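Local coordinates for NDP-rhamnosyltransferase (Saccharopolyspora spinosa, PDB 3TSA), which is a bacterial glycosyltransferase of the GT-B fold, built from two Rossmann-like domains that face each other across a cleft, at residues A[109-112]-A[113-116]; A[227-230]-A[231-235]; A[312-315]-A[316-320]; A[335-338]-A[339-343]. All blocks are in the same frame, centred on the assembly; numbering follows the deposited sequence.

Contact 1: A[109-112]-A[113-116]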
ATOM      1  N   LEU A 109     -14.070  17.453   8.503  1.00 22.00           N
ATOM      2  CA  LEU A 109     -12.930  16.512   8.434  1.00 20.27           C
ATOM      3  C   LEU A 109     -11.645  17.268   8.712  1.00 20.15           C
ATOM      4  O   LEU A 109     -10.802  16.829   9.485  1.00 20.97           O
ATOM      5  CB  LEU A 109     -12.907  15.792   7.089  1.00 21.09           C
ATOM      6  CG  LEU A 109     -11.679  14.890   6.811  1.00 19.08           C
ATOM      7  CD1 LEU A 109     -11.418  13.810   7.949  1.00 19.65           C
ATOM      8  CD2 LEU A 109     -11.694  14.211   5.441  1.00 17.59           C
ATOM      9  N   ALA A 110     -11.458  18.406   8.054  1.00 19.31           N
ATOM     10  CA  ALA A 110     -10.235  19.188   8.337  1.00 21.76           C
ATOM     11  C   ALA A 110     -10.105  19.619   9.801  1.00 22.22           C
ATOM     12  O   ALA A 110      -9.010  19.606  10.406  1.00 22.60           O
ATOM     13  CB  ALA A 110     -10.238  20.411   7.418  1.00 21.75           C
ATOM     14  N   GLU A 111     -11.234  19.985  10.388  1.00 22.91           N
ATOM     15  CA  GLU A 111     -11.216  20.413  11.802  1.00 26.24           C
ATOM     16  C   GLU A 111     -10.915  19.263  12.748  1.00 25.76           C
ATOM     17  O   GLU A 111     -10.176  19.450  13.757  1.00 27.77           O
ATOM     18  CB  GLU A 111     -12.561  21.075  12.171  1.00 26.89           C
ATOM     19  CG  GLU A 111     -12.659  21.530  13.668  1.00 35.76           C
ATOM     20  CD  GLU A 111     -11.818  22.808  14.065  1.00 47.10           C
ATOM     21  OE1 GLU A 111     -10.602  22.956  13.723  1.00 48.59           O
ATOM     22  OE2 GLU A 111     -12.381  23.683  14.777  1.00 51.59           O
ATOM     23  N   ALA A 112     -11.484  18.097  12.438  1.00 24.36           N
ATOM     24  CA  ALA A 112     -11.219  16.812  13.152  1.00 23.97           C
ATOM     25  C   ALA A 112      -9.761  16.364  13.008  1.00 24.51           C
ATOM     26  O   ALA A 112      -9.013  16.189  14.017  1.00 24.60           O
ATOM     27  CB  ALA A 112     -12.178  15.731  12.682  1.00 25.86           C
ATOM     28  N   TRP A 113      -9.312  16.197  11.779  1.00 21.44           N
ATOM     29  CA  TRP A 113      -8.025  15.563  11.558  1.00 19.98           C
ATOM     30  C   TRP A 113      -6.826  16.546  11.507  1.00 20.00           C
ATOM     31  O   TRP A 113      -5.633  16.125  11.694  1.00 21.19           O
ATOM     32  CB  TRP A 113      -8.132  14.711  10.289  1.00 17.36           C
ATOM     33  CG  TRP A 113      -6.995  13.697  10.138  1.00 21.86           C
ATOM     34  CD1 TRP A 113      -6.807  12.540  10.868  1.00 20.75           C
ATOM     35  CD2 TRP A 113      -5.931  13.732   9.172  1.00 17.96           C
ATOM     36  NE1 TRP A 113      -5.687  11.849  10.417  1.00 19.77           N
ATOM     37  CE2 TRP A 113      -5.141  12.540   9.358  1.00 15.46           C
ATOM     38  CE3 TRP A 113      -5.573  14.633   8.177  1.00 16.10           C
ATOM     39  CZ2 TRP A 113      -3.999  12.263   8.603  1.00 17.85           C
ATOM     40  CZ3 TRP A 113      -4.442  14.350   7.405  1.00 11.57           C
ATOM     41  CH2 TRP A 113      -3.657  13.195   7.625  1.00 14.89           C
ATOM     42  N   ARG A 114      -7.107  17.845  11.266  1.00 21.05           N
ATOM     43  CA  ARG A 114      -6.055  18.894  11.248  1.00 20.70           C
ATOM     44  C   ARG A 114      -4.870  18.587  10.323  1.00 20.14           C
ATOM     45  O   ARG A 114      -3.712  18.461  10.765  1.00 21.75           O
ATOM     46  CB  ARG A 114      -5.557  19.173  12.701  1.00 23.44           C
ATOM     47  CG  ARG A 114      -6.667  19.692  13.653  1.00 30.17           C
ATOM     48  CD  ARG A 114      -6.014  20.563  14.777  1.00 41.34           C
ATOM     49  NE  ARG A 114      -6.992  21.231  15.650  1.00 48.91           N
ATOM     50  CZ  ARG A 114      -7.877  22.152  15.256  1.00 51.08           C
ATOM     51  NH1 ARG A 114      -7.926  22.559  13.987  1.00 51.73           N
ATOM     52  NH2 ARG A 114      -8.726  22.663  16.140  1.00 50.03           N
ATOM     53  N   PRO A 115      -5.120  18.489   9.031  1.00 19.16           N
ATOM     54  CA  PRO A 115      -4.051  18.293   8.090  1.00 17.95           C
ATOM     55  C   PRO A 115      -3.114  19.486   8.022  1.00 18.63           C
ATOM     56  O   PRO A 115      -3.517  20.670   8.316  1.00 20.64           O
ATOM     57  CB  PRO A 115      -4.819  18.099   6.756  1.00 18.46           C
ATOM     58  CG  PRO A 115      -6.003  18.940   6.927  1.00 17.68           C
ATOM     59  CD  PRO A 115      -6.427  18.537   8.344  1.00 17.92           C
ATOM     60  N   SER A 116      -1.867  19.232   7.676  1.00 19.28           N
ATOM     61  CA  SER A 116      -1.001  20.357   7.408  1.00 19.22           C
ATOM     62  C   SER A 116      -0.822  20.699   5.954  1.00 18.97           C
ATOM     63  O   SER A 116      -0.308  21.768   5.635  1.00 19.22           O
ATOM     64  CB  SER A 116       0.357  20.210   8.079  1.00 20.91           C
ATOM     65  OG  SER A 116       0.978  19.043   7.672  1.00 20.35           O
TER

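Contact 2: A[227-230]-A[231-235]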
ATOM      1  N   ARG A 227     -12.321  -0.146 -15.985  1.00 20.35           N
ATOM      2  CA  ARG A 227     -13.700  -0.081 -15.670  1.00 21.69           C
ATOM      3  C   ARG A 227     -14.322   1.227 -16.120  1.00 21.35           C
ATOM      4  O   ARG A 227     -15.424   1.241 -16.704  1.00 20.95           O
ATOM      5  CB  ARG A 227     -13.768  -0.221 -14.154  1.00 23.05           C
ATOM      6  CG  ARG A 227     -15.135  -0.219 -13.557  1.00 25.34           C
ATOM      7  CD  ARG A 227     -15.022  -0.635 -12.111  1.00 25.31           C
ATOM      8  NE  ARG A 227     -15.007  -2.111 -12.065  1.00 33.05           N
ATOM      9  CZ  ARG A 227     -14.257  -2.851 -11.247  1.00 37.41           C
ATOM     10  NH1 ARG A 227     -13.441  -2.259 -10.405  1.00 39.70           N
ATOM     11  NH2 ARG A 227     -14.323  -4.198 -11.297  1.00 39.54           N
ATOM     12  N   MET A 228     -13.684   2.353 -15.801  1.00 22.40           N
ATOM     13  CA  MET A 228     -14.435   3.622 -16.076  1.00 21.94           C
ATOM     14  C   MET A 228     -14.657   3.775 -17.570  1.00 21.11           C
ATOM     15  O   MET A 228     -15.740   4.162 -17.956  1.00 18.71           O
ATOM     16  CB  MET A 228     -13.776   4.911 -15.538  1.00 24.21           C
ATOM     17  CG  MET A 228     -13.711   5.142 -14.046  1.00 31.69           C
ATOM     18  SD  MET A 228     -15.220   5.302 -13.071  1.00 47.42           S
ATOM     19  CE  MET A 228     -16.018   6.727 -13.891  1.00 44.79           C
ATOM     20  N   VAL A 229     -13.620   3.524 -18.350  1.00 21.45           N
ATOM     21  CA  VAL A 229     -13.710   3.629 -19.805  1.00 21.82           C
ATOM     22  C   VAL A 229     -14.791   2.690 -20.358  1.00 20.01           C
ATOM     23  O   VAL A 229     -15.656   3.173 -21.018  1.00 18.99           O
ATOM     24  CB  VAL A 229     -12.359   3.410 -20.503  1.00 23.69           C
ATOM     25  CG1 VAL A 229     -12.548   3.481 -22.052  1.00 28.18           C
ATOM     26  CG2 VAL A 229     -11.365   4.525 -20.076  1.00 27.17           C
ATOM     27  N   LEU A 230     -14.772   1.406 -20.015  1.00 18.46           N
ATOM     28  CA  LEU A 230     -15.760   0.436 -20.549  1.00 17.58           C
ATOM     29  C   LEU A 230     -17.167   0.643 -20.039  1.00 18.73           C
ATOM     30  O   LEU A 230     -18.134   0.352 -20.755  1.00 18.26           O
ATOM     31  CB  LEU A 230     -15.306  -1.037 -20.353  1.00 18.67           C
ATOM     32  CG  LEU A 230     -13.973  -1.393 -21.019  1.00 19.82           C
ATOM     33  CD1 LEU A 230     -13.570  -2.802 -20.553  1.00 19.07           C
ATOM     34  CD2 LEU A 230     -14.198  -1.297 -22.566  1.00 21.17           C
ATOM     35  N   ASN A 231     -17.287   1.106 -18.781  1.00 18.93           N
ATOM     36  CA  ASN A 231     -18.586   1.581 -18.278  1.00 20.35           C
ATOM     37  C   ASN A 231     -19.147   2.661 -19.181  1.00 20.90           C
ATOM     38  O   ASN A 231     -20.349   2.747 -19.414  1.00 22.11           O
ATOM     39  CB  ASN A 231     -18.496   2.067 -16.818  1.00 20.39           C
ATOM     40  CG  ASN A 231     -18.448   0.892 -15.840  1.00 23.56           C
ATOM     41  OD1 ASN A 231     -18.584  -0.248 -16.265  1.00 25.72           O
ATOM     42  ND2 ASN A 231     -18.241   1.170 -14.531  1.00 26.75           N
ATOM     43  N   ALA A 232     -18.264   3.517 -19.670  1.00 19.37           N
ATOM     44  CA  ALA A 232     -18.712   4.644 -20.480  1.00 20.58           C
ATOM     45  C   ALA A 232     -19.006   4.221 -21.938  1.00 19.10           C
ATOM     46  O   ALA A 232     -19.998   4.639 -22.527  1.00 21.11           O
ATOM     47  CB  ALA A 232     -17.672   5.803 -20.419  1.00 18.39           C
ATOM     48  N   THR A 233     -18.099   3.433 -22.518  1.00 18.15           N
ATOM     49  CA  THR A 233     -18.088   3.109 -23.939  1.00 16.90           C
ATOM     50  C   THR A 233     -19.004   1.914 -24.325  1.00 16.03           C
ATOM     51  O   THR A 233     -19.426   1.823 -25.477  1.00 19.55           O
ATOM     52  CB  THR A 233     -16.664   2.755 -24.432  1.00 17.78           C
ATOM     53  OG1 THR A 233     -16.160   1.603 -23.730  1.00 15.17           O
ATOM     54  CG2 THR A 233     -15.676   3.966 -24.311  1.00 17.23           C
ATOM     55  N   GLY A 234     -19.235   1.004 -23.401  1.00 17.68           N
ATOM     56  CA  GLY A 234     -19.781  -0.288 -23.798  1.00 19.03           C
ATOM     57  C   GLY A 234     -18.684  -1.157 -24.403  1.00 19.02           C
ATOM     58  O   GLY A 234     -17.496  -0.775 -24.372  1.00 19.22           O
ATOM     59  N   PRO A 235     -19.061  -2.316 -24.987  1.00 20.02           N
ATOM     60  CA  PRO A 235     -18.052  -3.283 -25.416  1.00 17.97           C
ATOM     61  C   PRO A 235     -17.244  -2.840 -26.639  1.00 18.03           C
ATOM     62  O   PRO A 235     -16.184  -3.444 -26.934  1.00 16.71           O
ATOM     63  CB  PRO A 235     -18.844  -4.536 -25.757  1.00 19.83           C
ATOM     64  CG  PRO A 235     -20.300  -4.205 -25.432  1.00 22.70           C
ATOM     65  CD  PRO A 235     -20.449  -2.837 -24.945  1.00 22.82           C
TER

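Contact 3: A[312-315]-A[316-320]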
ATOM      1  N   LEU A 312      -6.834   4.074 -28.538  1.00 11.02           N
ATOM      2  CA  LEU A 312      -8.210   4.393 -29.020  1.00 11.36           C
ATOM      3  C   LEU A 312      -8.823   5.344 -28.049  1.00 10.88           C
ATOM      4  O   LEU A 312      -9.629   4.998 -27.189  1.00 12.11           O
ATOM      5  CB  LEU A 312      -8.998   3.091 -29.095  1.00 13.06           C
ATOM      6  CG  LEU A 312      -8.629   1.913 -30.046  1.00 19.67           C
ATOM      7  CD1 LEU A 312      -7.332   1.325 -29.794  1.00 22.33           C
ATOM      8  CD2 LEU A 312      -9.670   0.827 -29.712  1.00 26.62           C
ATOM      9  N   PRO A 313      -8.508   6.658 -28.176  1.00 10.76           N
ATOM     10  CA  PRO A 313      -9.006   7.578 -27.161  1.00 11.68           C
ATOM     11  C   PRO A 313     -10.548   7.729 -27.173  1.00 12.88           C
ATOM     12  O   PRO A 313     -11.165   7.558 -28.247  1.00 12.51           O
ATOM     13  CB  PRO A 313      -8.369   8.924 -27.609  1.00 13.29           C
ATOM     14  CG  PRO A 313      -8.180   8.769 -29.163  1.00 10.71           C
ATOM     15  CD  PRO A 313      -7.739   7.318 -29.243  1.00 11.37           C
ATOM     16  N   GLN A 314     -11.080   8.001 -26.015  1.00 11.77           N
ATOM     17  CA  GLN A 314     -12.544   8.067 -25.801  1.00 13.18           C
ATOM     18  C   GLN A 314     -12.996   9.393 -25.222  1.00 13.90           C
ATOM     19  O   GLN A 314     -14.014   9.973 -25.654  1.00 14.16           O
ATOM     20  CB  GLN A 314     -13.002   6.893 -24.899  1.00 12.26           C
ATOM     21  CG  GLN A 314     -12.564   5.518 -25.380  1.00 11.82           C
ATOM     22  CD  GLN A 314     -13.145   5.149 -26.763  1.00 11.00           C
ATOM     23  OE1 GLN A 314     -12.443   4.551 -27.577  1.00 17.47           O
ATOM     24  NE2 GLN A 314     -14.399   5.531 -27.015  1.00  8.97           N
ATOM     25  N   TYR A 315     -12.287   9.887 -24.206  1.00 11.42           N
ATOM     26  CA  TYR A 315     -12.803  11.021 -23.495  1.00 13.87           C
ATOM     27  C   TYR A 315     -11.678  11.746 -22.737  1.00 12.49           C
ATOM     28  O   TYR A 315     -10.523  11.275 -22.708  1.00 11.81           O
ATOM     29  CB  TYR A 315     -13.954  10.616 -22.553  1.00 10.63           C
ATOM     30  CG  TYR A 315     -13.664   9.555 -21.476  1.00 17.26           C
ATOM     31  CD1 TYR A 315     -12.384   9.381 -20.839  1.00 20.64           C
ATOM     32  CD2 TYR A 315     -14.731   8.769 -21.033  1.00 23.23           C
ATOM     33  CE1 TYR A 315     -12.234   8.408 -19.829  1.00 21.63           C
ATOM     34  CE2 TYR A 315     -14.587   7.884 -20.039  1.00 29.15           C
ATOM     35  CZ  TYR A 315     -13.358   7.683 -19.454  1.00 26.18           C
ATOM     36  OH  TYR A 315     -13.276   6.754 -18.443  1.00 28.10           O
ATOM     37  N   PHE A 316     -12.036  12.884 -22.138  1.00 13.39           N
ATOM     38  CA  PHE A 316     -11.106  13.698 -21.311  1.00 14.88           C
ATOM     39  C   PHE A 316      -9.752  13.966 -21.960  1.00 11.96           C
ATOM     40  O   PHE A 316      -9.721  14.585 -23.032  1.00 14.04           O
ATOM     41  CB  PHE A 316     -11.065  13.167 -19.880  1.00 16.57           C
ATOM     42  CG  PHE A 316     -12.394  13.294 -19.207  1.00 24.34           C
ATOM     43  CD1 PHE A 316     -12.947  14.573 -18.954  1.00 27.01           C
ATOM     44  CD2 PHE A 316     -13.202  12.160 -18.991  1.00 31.14           C
ATOM     45  CE1 PHE A 316     -14.269  14.726 -18.400  1.00 26.25           C
ATOM     46  CE2 PHE A 316     -14.535  12.293 -18.449  1.00 35.98           C
ATOM     47  CZ  PHE A 316     -15.047  13.596 -18.146  1.00 34.86           C
ATOM     48  N   ASP A 317      -8.660  13.504 -21.332  1.00 12.33           N
ATOM     49  CA  ASP A 317      -7.296  13.809 -21.780  1.00 11.25           C
ATOM     50  C   ASP A 317      -6.799  12.817 -22.778  1.00 12.53           C
ATOM     51  O   ASP A 317      -5.664  12.969 -23.298  1.00 12.22           O
ATOM     52  CB  ASP A 317      -6.350  13.737 -20.522  1.00 11.36           C
ATOM     53  CG  ASP A 317      -6.442  12.424 -19.811  1.00 20.21           C
ATOM     54  OD1 ASP A 317      -7.553  11.899 -19.609  1.00 26.36           O
ATOM     55  OD2 ASP A 317      -5.393  11.905 -19.378  1.00 18.04           O
ATOM     56  N   GLN A 318      -7.652  11.850 -23.169  1.00 12.74           N
ATOM     57  CA  GLN A 318      -7.134  10.703 -23.968  1.00 13.27           C
ATOM     58  C   GLN A 318      -6.729  11.050 -25.397  1.00 11.81           C
ATOM     59  O   GLN A 318      -5.765  10.466 -25.923  1.00 10.35           O
ATOM     60  CB  GLN A 318      -8.102   9.488 -23.983  1.00 12.45           C
ATOM     61  CG  GLN A 318      -8.263   8.944 -22.534  1.00 12.79           C
ATOM     62  CD  GLN A 318      -9.360   7.972 -22.416  1.00 17.00           C
ATOM     63  OE1 GLN A 318     -10.213   7.887 -23.311  1.00 12.61           O
ATOM     64  NE2 GLN A 318      -9.375   7.226 -21.283  1.00 16.06           N
ATOM     65  N   PHE A 319      -7.446  11.980 -26.038  1.00 11.67           N
ATOM     66  CA  PHE A 319      -7.078  12.464 -27.386  1.00 11.22           C
ATOM     67  C   PHE A 319      -5.766  13.141 -27.449  1.00 12.10           C
ATOM     68  O   PHE A 319      -5.017  12.905 -28.360  1.00 11.82           O
ATOM     69  CB  PHE A 319      -8.222  13.414 -27.918  1.00 10.79           C
ATOM     70  CG  PHE A 319      -9.523  12.644 -28.003  1.00 11.50           C
ATOM     71  CD1 PHE A 319      -9.744  11.835 -29.130  1.00 12.87           C
ATOM     72  CD2 PHE A 319     -10.439  12.667 -26.936  1.00 10.89           C
ATOM     73  CE1 PHE A 319     -10.948  10.995 -29.198  1.00 11.01           C
ATOM     74  CE2 PHE A 319     -11.629  11.843 -26.998  1.00 13.92           C
ATOM     75  CZ  PHE A 319     -11.829  10.991 -28.091  1.00 12.36           C
ATOM     76  N   ASP A 320      -5.496  14.040 -26.479  1.00 11.68           N
ATOM     77  CA  ASP A 320      -4.190  14.681 -26.362  1.00 11.77           C
ATOM     78  C   ASP A 320      -3.083  13.679 -26.169  1.00 11.32           C
ATOM     79  O   ASP A 320      -2.102  13.726 -26.923  1.00 12.28           O
ATOM     80  CB  ASP A 320      -4.245  15.681 -25.190  1.00 10.62           C
ATOM     81  CG  ASP A 320      -5.112  16.884 -25.554  1.00 16.94           C
ATOM     82  OD1 ASP A 320      -4.576  17.733 -26.316  1.00 17.59           O
ATOM     83  OD2 ASP A 320      -6.252  16.962 -25.122  1.00 17.42           O
TER

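Contact 4: A[335-338]-A[339-343]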
ATOM      1  N   PRO A 335      -8.118   8.090 -34.073  1.00 12.52           N
ATOM      2  CA  PRO A 335      -8.529   9.289 -33.285  1.00 13.58           C
ATOM      3  C   PRO A 335     -10.005   9.464 -33.111  1.00 12.94           C
ATOM      4  O   PRO A 335     -10.423  10.301 -32.326  1.00 13.04           O
ATOM      5  CB  PRO A 335      -7.994  10.452 -34.110  1.00 13.93           C
ATOM      6  CG  PRO A 335      -8.004   9.934 -35.519  1.00 14.65           C
ATOM      7  CD  PRO A 335      -7.517   8.481 -35.351  1.00 15.23           C
ATOM      8  N   ASP A 336     -10.777   8.647 -33.799  1.00 13.41           N
ATOM      9  CA  ASP A 336     -12.252   8.859 -33.762  1.00 14.37           C
ATOM     10  C   ASP A 336     -12.958   7.568 -34.116  1.00 14.03           C
ATOM     11  O   ASP A 336     -12.300   6.548 -34.332  1.00 11.82           O
ATOM     12  CB  ASP A 336     -12.689  10.018 -34.719  1.00 12.77           C
ATOM     13  CG  ASP A 336     -12.138   9.841 -36.073  1.00 15.04           C
ATOM     14  OD1 ASP A 336     -11.958   8.692 -36.506  1.00 15.33           O
ATOM     15  OD2 ASP A 336     -11.889  10.893 -36.736  1.00 17.45           O
ATOM     16  N   GLU A 337     -14.308   7.566 -34.090  1.00 11.98           N
ATOM     17  CA  GLU A 337     -15.015   6.353 -34.300  1.00 15.13           C
ATOM     18  C   GLU A 337     -14.815   5.700 -35.671  1.00 13.08           C
ATOM     19  O   GLU A 337     -14.679   4.453 -35.778  1.00 13.42           O
ATOM     20  CB  GLU A 337     -16.514   6.563 -34.004  1.00 11.19           C
ATOM     21  CG  GLU A 337     -17.168   5.186 -33.877  1.00 12.83           C
ATOM     22  CD  GLU A 337     -18.719   5.294 -33.922  1.00 19.88           C
ATOM     23  OE1 GLU A 337     -19.248   6.123 -34.691  1.00 18.56           O
ATOM     24  OE2 GLU A 337     -19.389   4.508 -33.184  1.00 19.22           O
ATOM     25  N   GLN A 338     -14.729   6.548 -36.721  1.00 14.47           N
ATOM     26  CA  GLN A 338     -14.472   6.040 -38.051  1.00 14.56           C
ATOM     27  C   GLN A 338     -13.144   5.279 -38.172  1.00 15.07           C
ATOM     28  O   GLN A 338     -13.111   4.218 -38.860  1.00 15.74           O
ATOM     29  CB  GLN A 338     -14.633   7.113 -39.137  1.00 13.88           C
ATOM     30  CG  GLN A 338     -13.654   8.196 -39.166  1.00 13.85           C
ATOM     31  CD  GLN A 338     -12.332   7.779 -39.821  1.00 15.50           C
ATOM     32  OE1 GLN A 338     -12.314   7.041 -40.819  1.00 17.20           O
ATOM     33  NE2 GLN A 338     -11.217   8.296 -39.299  1.00 16.84           N
ATOM     34  N   ALA A 339     -12.089   5.781 -37.501  1.00 14.65           N
ATOM     35  CA  ALA A 339     -10.833   5.034 -37.452  1.00 14.35           C
ATOM     36  C   ALA A 339     -10.928   3.800 -36.571  1.00 12.71           C
ATOM     37  O   ALA A 339     -10.417   2.721 -36.903  1.00 13.93           O
ATOM     38  CB  ALA A 339      -9.698   5.973 -36.960  1.00 13.22           C
ATOM     39  N   GLN A 340     -11.518   3.953 -35.408  1.00 12.52           N
ATOM     40  CA  GLN A 340     -11.520   2.841 -34.431  1.00 13.41           C
ATOM     41  C   GLN A 340     -12.319   1.627 -34.909  1.00 14.93           C
ATOM     42  O   GLN A 340     -12.004   0.484 -34.541  1.00 14.74           O
ATOM     43  CB  GLN A 340     -11.964   3.282 -33.039  1.00 11.29           C
ATOM     44  CG  GLN A 340     -11.040   4.320 -32.422  1.00 13.46           C
ATOM     45  CD  GLN A 340     -11.555   4.920 -31.175  1.00 12.51           C
ATOM     46  OE1 GLN A 340     -12.484   4.431 -30.518  1.00 12.28           O
ATOM     47  NE2 GLN A 340     -10.913   6.026 -30.790  1.00 10.32           N
ATOM     48  N   SER A 341     -13.353   1.894 -35.723  1.00 14.24           N
ATOM     49  CA  SER A 341     -14.268   0.878 -36.272  1.00 15.65           C
ATOM     50  C   SER A 341     -13.801   0.405 -37.662  1.00 16.15           C
ATOM     51  O   SER A 341     -14.531  -0.354 -38.282  1.00 18.97           O
ATOM     52  CB  SER A 341     -15.716   1.427 -36.386  1.00 14.75           C
ATOM     53  OG  SER A 341     -15.785   2.549 -37.236  1.00 14.69           O
ATOM     54  N   ASP A 342     -12.663   0.893 -38.147  1.00 15.96           N
ATOM     55  CA  ASP A 342     -12.097   0.515 -39.474  1.00 15.31           C
ATOM     56  C   ASP A 342     -11.226  -0.713 -39.201  1.00 16.98           C
ATOM     57  O   ASP A 342     -10.063  -0.576 -38.851  1.00 15.10           O
ATOM     58  CB  ASP A 342     -11.308   1.682 -40.064  1.00 16.36           C
ATOM     59  CG  ASP A 342     -10.880   1.436 -41.491  1.00 18.75           C
ATOM     60  OD1 ASP A 342     -10.744   0.258 -41.852  1.00 17.95           O
ATOM     61  OD2 ASP A 342     -10.590   2.450 -42.178  1.00 22.56           O
ATOM     62  N   HIS A 343     -11.800  -1.900 -39.368  1.00 16.92           N
ATOM     63  CA  HIS A 343     -11.135  -3.152 -38.932  1.00 18.00           C
ATOM     64  C   HIS A 343      -9.842  -3.324 -39.728  1.00 17.40           C
ATOM     65  O   HIS A 343      -8.768  -3.701 -39.203  1.00 15.92           O
ATOM     66  CB  HIS A 343     -12.039  -4.383 -39.144  1.00 19.30           C
ATOM     67  CG  HIS A 343     -11.312  -5.683 -38.932  1.00 21.64           C
ATOM     68  ND1 HIS A 343     -10.976  -6.144 -37.686  1.00 19.50           N
ATOM     69  CD2 HIS A 343     -10.872  -6.611 -39.812  1.00 23.03           C
ATOM     70  CE1 HIS A 343     -10.353  -7.303 -37.794  1.00 23.82           C
ATOM     71  NE2 HIS A 343     -10.274  -7.609 -39.075  1.00 19.89           N
TER
HETATM   72  O   HOH W   1     -15.156   3.087 -40.037  1.00 17.96           O

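Contact 1: A[109-112]-A[113-116]
Glu111 and Arg114 pair as a salt bridge at the surface, three residues apart, with Glu111 OE1 2.7 Å from Arg114 NH1. The hydrogen bond within it is weak, bent to 124° at the hydrogen, and the carboxylate and guanidinium planes stand 88° apart, so the pair is not of the coplanar, two-pronged kind. The two side chains run alongside each other: the glutamate leaves its backbone with CG trans to N and folds over at chi2 (73°), which brings the carboxylate back to the arginine. Glu111 O lies over the centre of one guanidinium face, 3.8 Å above its plane. Backbone bonds finish the helix here, Trp113 N giving to Leu109 O at 2.8 Å and Arg114 N to Ala110 O at 2.7 Å. The stretch is the C-terminal end of helix 82-113 in the N-terminal Rossmann-like domain, where Arg114 takes positive phi and the chain turns toward strand 117-121. Arg3 at the start of strand 3-7 receives that turn, bonding through NE to Arg114 O. Pro115 CD packs 3.5 Å from Ala110 O and 4.3 Å from Ala110 CB as the chain leaves the helix. Leu109 CD1 reaches Trp113 CB at 4.1 Å, the two side chains pointing the same way onto strand 31-36. Phe208 of the second subunit meets the Trp113 ring edge-to-face and also packs on Leu109.

Contact 2: A[227-230]-A[231-235]
Helix 227-233 is a short helix following strand 219-224, an inner strand of the second parallel sheet, in a Rossmann-like domain; its last turn brings Thr233 and Gly234 against Val229 and Leu230. Val229 O receives Thr233 N at 2.9 Å, while Ala232 N bonds to Met228 O and is only weakly shared with Val229 O. Thr233 OG1 also lies 3.2 Å from Val229 O and 2.8 Å from Gly234 O; its one proton can serve either acceptor. The torsion that places this hydroxyl between its own N and carbonyl carbon (chi1 61°) sets it against the backbone, 3.4 Å from Leu230 CA, and leaves the methyl CG2 to touch Val229 CG1 at 3.9 Å. Gly234 N then closes the last helical turn on Leu230 O at 2.9 Å. Its positive phi, 77°, lets the chain leave the helix in this parallel alpha/beta domain before helix 236-246 begins. One turn earlier, Asn231 N bonds to Arg227 O, and the two side chains run side by side, with Arg227 CG 3.5 Å from Asn231 ND2. The guanidinium has its salt-bridge partner outside the segment, NH2 pairing with Glu260. Tyr315 packs on Val229 and Gln314 on Thr233.

Contact 3: A[312-315]-A[316-320]
Pro313 lies across the Phe319 ring at about a right angle, its CB over one face at 3.7 Å from the ring centroid and only 20° off the normal, a CH-pi contact. Pro313 CG continues the contact to Phe319 CD1 at 3.4 Å, and Gln314 O comes to the edge of the same ring, near its plane. The extended chain of Gln318, in the first turn of helix 318-327, carries OE1 back to the loop, where it accepts two backbone N-H groups. Gln314 N bonds to it at 2.8 Å in the carbonyl plane, whereas Tyr315 N, at 3.0 Å, comes from well above that plane. The loop links strand 309-311 to helix 318-327 in the C-terminal Rossmann-like domain and reverses through a type II' beta turn from Tyr315 to Gln318, closed by Gln318 N on Tyr315 O at 3.0 Å. The rings of Tyr315 and Phe316, the first two residues of the turn, meet obliquely, planes 59° apart; Phe316 CD2 sits over one Tyr315 face, 3.4 Å from Tyr315 CD1. The Gln318 amide lies at a shallower 23° to the Tyr315 ring. Asp317 OD2 binds Trp143 NE1, and Val229 of helix 227-233 packs against both Tyr315 and Gln318.

Contact 4: A[335-338]-A[339-343]
Asp336 OD1 caps the short helix 337-340, accepting Ala339 N at 3.1 Å and met nearly along the C-O bond direction. The carboxylate reaches the amide because Asp336 CG stands between its own N and carbonyl carbon (chi1 51°). Gln338 NE2 donates to the syn lone pair of Asp336 OD1 at 2.9 Å, the glutamine chain bending at chi2, and is the second donor to that oxygen. Among main-chain bonds, Gln340 N gives to Asp336 O at 2.9 Å, and Ser341 N gives to Glu337 O at the same length. Ser341 OG also donates to Glu337 O, at 2.6 Å, so the serine grips that carbonyl from opposite faces of its plane. A water joins the helix end, donating both to Gln338 O, 2.6 Å away, and to Ser341 OG. Apolar contact is slight, with Pro335 CD 3.7 Å from Ala339 CB. Gln340 runs extended past Asp336 O, and its NE2 bonds to Leu334 O. Beyond the turn, Asp342 caps the next helix, 343-354, through OD1 to Gln345 N. Two aspartates thus sit at successive helix starts, where their negative charge would probably interact favourably with the helix dipoles, while the double grip on Glu337 O holds the short helix closed at its other end.

Contacts 2, 3 and 4 gather on one domain, whereas contact 1 lies far off in the other, its centre about 36 Å from the centres of contacts 2 and 3 and about 49 Å from that of contact 4. Contact 3 is the middle piece, with centres about 13 Å apart to contact 2 and to contact 4 alike. Toward contact 2, Tyr315 OH approaches Val229 N to 3.2 Å; toward contact 4, Pro313 O and Gln340 NE2, 3.0 Å apart, probably hydrogen-bond. Contacts 2 and 4 do not touch, their nearest atoms being about 7 Å apart. Contact 3 also meets the N-terminal domain through Trp143 and Phe76, consistent with a place beside the interdomain cleft; contact 1, far from it, meets the second subunit.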